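Local coordinates for protein N-(5'-phosphoribosyl)anthranilate isomerase (Pyrococcus furiosus, PDB 4AAJ) that catalyses the isomerisation of N-(5-phospho-beta-D-ribosyl)anthranilate to 1-(2-carboxyphenylamino)-1-deoxy-D-ribulose 5-phosphate, the third step from chorismate to tryptophan, at residues Y95-S100 against M149-T154; Q105-L110 against S143-D148. All blocks are in the same frame, centred on the assembly; numbering follows the deposited sequence.

Contact 1. Residues Y95-S100 against M149-T154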
loop_
_atom_site.group_PDB
_atom_site.type_symbol
_atom_site.label_atom_id
_atom_site.label_comp_id
_atom_site.label_asym_id
_atom_site.label_seq_id
_atom_site.Cartn_x
_atom_site.Cartn_y
_atom_site.Cartn_z
ATOM N N TYR A 95 -3.656 -1.908 10.997
ATOM C CA TYR A 95 -2.733 -1.494 9.941
ATOM C C TYR A 95 -3.396 -0.355 9.216
ATOM O O TYR A 95 -4.567 -0.474 8.841
ATOM C CB TYR A 95 -2.506 -2.629 8.932
ATOM C CG TYR A 95 -1.838 -3.842 9.555
ATOM C CD1 TYR A 95 -2.591 -4.820 10.208
ATOM C CD2 TYR A 95 -0.452 -3.997 9.484
ATOM C CE1 TYR A 95 -1.974 -5.930 10.792
ATOM C CE2 TYR A 95 0.179 -5.088 10.064
ATOM C CZ TYR A 95 -0.587 -6.050 10.710
ATOM O OH TYR A 95 0.049 -7.140 11.265
ATOM N N ILE A 96 -2.661 0.731 9.013
ATOM C CA ILE A 96 -3.176 1.850 8.202
ATOM C C ILE A 96 -2.216 2.250 7.099
ATOM O O ILE A 96 -0.990 2.102 7.223
ATOM C CB ILE A 96 -3.561 3.078 9.056
ATOM C CG1 ILE A 96 -2.325 3.806 9.622
ATOM C CG2 ILE A 96 -4.541 2.669 10.151
ATOM C CD1 ILE A 96 -2.668 5.124 10.308
ATOM N N GLN A 97 -2.788 2.751 6.012
ATOM C CA GLN A 97 -2.001 3.211 4.885
ATOM C C GLN A 97 -2.419 4.639 4.628
ATOM O O GLN A 97 -3.564 4.918 4.261
ATOM C CB GLN A 97 -2.210 2.321 3.679
ATOM C CG GLN A 97 -1.485 2.783 2.423
ATOM C CD GLN A 97 -1.614 1.766 1.318
ATOM O OE1 GLN A 97 -1.492 0.568 1.553
ATOM N NE2 GLN A 97 -1.882 2.234 0.113
ATOM N N VAL A 98 -1.489 5.550 4.887
ATOM C CA VAL A 98 -1.785 6.972 4.816
ATOM C C VAL A 98 -1.344 7.546 3.466
ATOM O O VAL A 98 -0.147 7.530 3.147
ATOM C CB VAL A 98 -1.090 7.729 5.969
ATOM C CG1 VAL A 98 -1.426 9.210 5.894
ATOM C CG2 VAL A 98 -1.502 7.150 7.328
ATOM N N HIS A 99 -2.309 8.032 2.675
ATOM C CA HIS A 99 -1.990 8.722 1.421
ATOM C C HIS A 99 -2.439 10.152 1.512
ATOM O O HIS A 99 -3.425 10.578 0.894
ATOM C CB HIS A 99 -2.577 7.988 0.204
ATOM C CG HIS A 99 -2.277 8.650 -1.129
ATOM N ND1 HIS A 99 -1.165 9.381 -1.350
ATOM C CD2 HIS A 99 -2.985 8.645 -2.330
ATOM C CE1 HIS A 99 -1.170 9.836 -2.618
ATOM N NE2 HIS A 99 -2.280 9.379 -3.219
ATOM N N SER A 100 -1.700 10.934 2.304
ATOM C CA SER A 100 -2.046 12.347 2.507
ATOM C C SER A 100 -0.896 13.079 3.162
ATOM O O SER A 100 0.102 12.457 3.481
ATOM C CB SER A 100 -3.260 12.496 3.422
ATOM O OG SER A 100 -2.926 12.124 4.751
ATOM N N MET A 149 6.465 1.546 7.399
ATOM C CA MET A 149 6.782 1.087 6.042
ATOM C C MET A 149 6.531 2.224 5.077
ATOM O O MET A 149 5.639 3.043 5.293
ATOM C CB MET A 149 5.947 -0.149 5.664
ATOM C CG MET A 149 6.241 -0.755 4.282
ATOM S SD MET A 149 7.987 -1.132 3.945
ATOM C CE MET A 149 8.260 -2.428 5.156
ATOM N N VAL A 150 7.339 2.283 4.025
ATOM C CA VAL A 150 7.182 3.291 2.991
ATOM C C VAL A 150 6.553 2.653 1.755
ATOM O O VAL A 150 6.992 1.604 1.274
ATOM C CB VAL A 150 8.548 3.940 2.623
ATOM C CG1 VAL A 150 8.475 4.662 1.291
ATOM C CG2 VAL A 150 9.003 4.897 3.707
ATOM N N LEU A 151 5.527 3.297 1.228
ATOM C CA LEU A 151 4.950 2.883 -0.031
ATOM C C LEU A 151 5.295 3.969 -1.039
ATOM O O LEU A 151 5.138 5.152 -0.738
ATOM C CB LEU A 151 3.430 2.709 0.095
ATOM C CG LEU A 151 2.617 2.476 -1.185
ATOM C CD1 LEU A 151 2.881 1.120 -1.813
ATOM C CD2 LEU A 151 1.125 2.631 -0.879
ATOM N N LEU A 152 5.819 3.571 -2.194
ATOM C CA LEU A 152 6.160 4.520 -3.261
ATOM C C LEU A 152 5.175 4.369 -4.404
ATOM O O LEU A 152 5.050 3.285 -4.972
ATOM C CB LEU A 152 7.593 4.297 -3.767
ATOM C CG LEU A 152 8.759 4.461 -2.782
ATOM C CD1 LEU A 152 10.081 4.274 -3.531
ATOM C CD2 LEU A 152 8.720 5.798 -2.066
ATOM N N ASP A 153 4.470 5.458 -4.722
ATOM C CA ASP A 153 3.485 5.478 -5.812
ATOM C C ASP A 153 4.125 5.947 -7.097
ATOM O O ASP A 153 4.600 7.079 -7.162
ATOM C CB ASP A 153 2.345 6.456 -5.515
ATOM C CG ASP A 153 1.569 6.108 -4.281
ATOM O OD1 ASP A 153 1.282 4.912 -4.063
ATOM O OD2 ASP A 153 1.225 7.049 -3.535
ATOM N N THR A 154 4.108 5.089 -8.114
ATOM C CA THR A 154 4.584 5.436 -9.454
ATOM C C THR A 154 3.565 6.317 -10.184
ATOM O O THR A 154 2.378 5.992 -10.252
ATOM C CB THR A 154 4.891 4.168 -10.284
ATOM O OG1 THR A 154 6.026 3.498 -9.725
ATOM C CG2 THR A 154 5.179 4.517 -11.753
#
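Gln97 meets Leu151 inside the barrel, with their CA atoms 8.5 Å apart. The glutamine chain is fully extended, CG anti to the backbone N (chi1 176°) and CD anti to CA (chi2 174°). This carries its flat amide out to the leucine. Leu151 CD2 stands over the amide face, almost directly above Gln97 NE2. It comes within 3.2 Å of Gln97 NE2, a tight van der Waals contact, and 3.6 Å from Gln97 CD. The amide oxygen is used elsewhere: Gln97 OE1 is hydrogen-bonded to Lys24 on strand 22-25. This is the interior of a TIM barrel. Strand 117-123 lies between strands 95-98 and 149-153, so the two segments share no backbone bonds and meet through inward side chains. Met119 of that middle strand also touches Gln97. Beyond the end of strand 95-98 comes His99, modelled in two conformers. In one of them, Asp153 OD2 sits above one ring face, offset toward the rim and 3.8 Å from His99 CE1. Ring and carboxylate planes are 69° apart. No hydrogen bond joins the pair, and Asp153 OD2 has no polar partner in the model. Ala121 and Arg123 also touch Asp153.

Contact 2. Residues Q105-L110 against S143-D148; sequences QTIDTL and SRYNAD
Ile107 CD1 packs against the Tyr145 ring, 3.6 Å from Tyr145 CD2. This is the tight part of the contact. The methyl approaches the ring obliquely, and the two side chains cross at about a right angle. Ile107 CB points toward the 143-148 segment. Its CG1 branch lies anti to the carbonyl carbon (chi1 -76°), and the terminal methyl extends from it to the ring. The other branch, Ile107 CG2, lies 4.3 Å from the backbone oxygen Asn146 O, a looser approach. Ile107 is buried, and Val118 and Lys120 of strand 117-123 also touch it.

The solvent side is held less firmly. Asn146 ND2 gives a weak hydrogen bond to Asp108 OD1, at 3.3 Å and with a bent N-H...O angle of 144°. The amide and carboxylate planes are turned 73° from each other, and the side chains meet at a slant. Asn146 is exposed and Asp108 partly so. The second carboxylate oxygen, Asp108 OD2, forms a long, weak ion pair with Lys112.

The contact joins helix 104-114 to the turn that leads from helix 131-144 into strand 149-153. It is packing on the outer layer of the barrel. Tyr145 also touches Pro104 and makes a cation-pi interaction with Lys120. Asp148 OD2 forms a salt bridge with Lys111 of helix 104-114 and accepts a hydrogen bond from Val118 N. Strand 117-123 thus lies beneath the contact, while Phe81 and Trp84 of helix 81-91 pack on Leu110.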
loop_
_atom_site.group_PDB
_atom_site.type_symbol
_atom_site.label_atom_id
_atom_site.label_comp_id
_atom_site.label_asym_id
_atom_site.label_seq_id
_atom_site.Cartn_x
_atom_site.Cartn_y
_atom_site.Cartn_z
ATOM N N GLN A 105 3.541 14.364 13.331
ATOM C CA GLN A 105 2.995 14.345 14.696
ATOM C C GLN A 105 1.716 13.520 14.804
ATOM O O GLN A 105 1.483 12.849 15.805
ATOM C CB GLN A 105 2.743 15.768 15.213
ATOM C CG GLN A 105 4.003 16.560 15.517
ATOM C CD GLN A 105 4.686 17.146 14.289
ATOM O OE1 GLN A 105 4.244 16.954 13.147
ATOM N NE2 GLN A 105 5.772 17.873 14.520
ATOM N N THR A 106 0.893 13.585 13.763
ATOM C CA THR A 106 -0.335 12.811 13.683
ATOM C C THR A 106 -0.010 11.324 13.569
ATOM O O THR A 106 -0.572 10.492 14.284
ATOM C CB THR A 106 -1.166 13.265 12.465
ATOM O OG1 THR A 106 -1.724 14.562 12.728
ATOM C CG2 THR A 106 -2.285 12.283 12.166
ATOM N N ILE A 107 0.911 10.995 12.670
ATOM C CA ILE A 107 1.316 9.612 12.482
ATOM C C ILE A 107 1.896 9.038 13.778
ATOM O O ILE A 107 1.553 7.925 14.188
ATOM C CB ILE A 107 2.297 9.478 11.296
ATOM C CG1 ILE A 107 1.519 9.593 9.974
ATOM C CG2 ILE A 107 3.098 8.187 11.400
ATOM C CD1 ILE A 107 2.383 9.811 8.750
ATOM N N ASP A 108 2.754 9.812 14.437
ATOM C CA ASP A 108 3.383 9.350 15.664
ATOM C C ASP A 108 2.367 9.109 16.777
ATOM O O ASP A 108 2.453 8.101 17.488
ATOM C CB ASP A 108 4.472 10.322 16.124
ATOM C CG ASP A 108 5.462 9.672 17.074
ATOM O OD1 ASP A 108 5.845 8.499 16.842
ATOM O OD2 ASP A 108 5.853 10.332 18.058
ATOM N N THR A 109 1.410 10.020 16.925
ATOM C CA THR A 109 0.377 9.893 17.957
ATOM C C THR A 109 -0.600 8.736 17.690
ATOM O O THR A 109 -1.031 8.061 18.625
ATOM C CB THR A 109 -0.380 11.222 18.179
ATOM O OG1 THR A 109 0.568 12.274 18.398
ATOM C CG2 THR A 109 -1.309 11.125 19.385
ATOM N N LEU A 110 -0.941 8.497 16.420
ATOM C CA LEU A 110 -1.748 7.332 16.068
ATOM C C LEU A 110 -1.058 6.018 16.454
ATOM O O LEU A 110 -1.710 5.110 16.962
ATOM C CB LEU A 110 -2.120 7.317 14.577
ATOM C CG LEU A 110 -3.005 8.452 14.059
ATOM C CD1 LEU A 110 -3.065 8.374 12.541
ATOM C CD2 LEU A 110 -4.399 8.408 14.660
ATOM N N SER A 143 12.436 10.465 6.180
ATOM C CA SER A 143 12.991 10.503 7.538
ATOM C C SER A 143 12.293 11.526 8.456
ATOM O O SER A 143 12.483 11.499 9.671
ATOM C CB SER A 143 14.515 10.730 7.505
ATOM O OG SER A 143 14.844 12.009 6.981
ATOM N N ARG A 144 11.488 12.407 7.868
ATOM C CA ARG A 144 10.663 13.375 8.602
ATOM C C ARG A 144 9.451 12.712 9.284
ATOM O O ARG A 144 9.052 13.099 10.384
ATOM C CB ARG A 144 10.208 14.482 7.650
ATOM C CG ARG A 144 9.374 15.590 8.275
ATOM C CD ARG A 144 8.931 16.582 7.211
ATOM N NE ARG A 144 7.628 17.174 7.512
ATOM C CZ ARG A 144 6.885 17.845 6.634
ATOM N NH1 ARG A 144 7.307 18.016 5.385
ATOM N NH2 ARG A 144 5.714 18.347 7.004
ATOM N N TYR A 145 8.872 11.714 8.624
ATOM C CA TYR A 145 7.790 10.921 9.214
ATOM C C TYR A 145 8.392 9.698 9.897
ATOM O O TYR A 145 9.514 9.308 9.595
ATOM C CB TYR A 145 6.782 10.510 8.136
ATOM C CG TYR A 145 6.154 11.683 7.410
ATOM C CD1 TYR A 145 6.840 12.350 6.401
ATOM C CD2 TYR A 145 4.880 12.135 7.741
ATOM C CE1 TYR A 145 6.277 13.431 5.739
ATOM C CE2 TYR A 145 4.308 13.211 7.081
ATOM C CZ TYR A 145 5.008 13.855 6.085
ATOM O OH TYR A 145 4.449 14.927 5.427
ATOM N N ASN A 146 7.659 9.114 10.839
ATOM C CA ASN A 146 8.125 7.930 11.553
ATOM C C ASN A 146 7.294 6.707 11.151
ATOM O O ASN A 146 6.776 5.975 12.001
ATOM C CB ASN A 146 8.083 8.180 13.070
ATOM C CG ASN A 146 8.576 6.996 13.880
ATOM O OD1 ASN A 146 9.615 6.410 13.575
ATOM N ND2 ASN A 146 7.825 6.635 14.919
ATOM N N ALA A 147 7.172 6.495 9.842
ATOM C CA ALA A 147 6.331 5.420 9.314
ATOM C C ALA A 147 7.018 4.070 9.448
ATOM O O ALA A 147 8.238 3.972 9.311
ATOM C CB ALA A 147 5.946 5.696 7.866
ATOM N N ASP A 148 6.229 3.034 9.732
ATOM C CA ASP A 148 6.719 1.659 9.819
ATOM C C ASP A 148 7.087 1.054 8.465
ATOM O O ASP A 148 7.894 0.127 8.393
ATOM C CB ASP A 148 5.681 0.776 10.506
ATOM C CG ASP A 148 5.403 1.219 11.929
ATOM O OD1 ASP A 148 6.330 1.108 12.766
ATOM O OD2 ASP A 148 4.285 1.713 12.207
#

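In the fold
Contacts 1 and 2 join the same two parts of the barrel at different depths. The centre of contact 1 is about 5 Å from the centre of the chain, that of contact 2 about 16 Å, and the two centres are about 12 Å apart. Strand 95-98 runs on into helix 104-114, and helix 131-144 into strand 149-153, so contact 2 is nested inside the loop closed by contact 1. They touch directly where Ile96 CD1 meets Leu110 CD1 at 4.0 Å. TIM barrels carry their active site at the C-terminal ends of the strands. His99 and Asp153 of contact 1 lie at those ends; residues 155-161, just beyond, are not modelled.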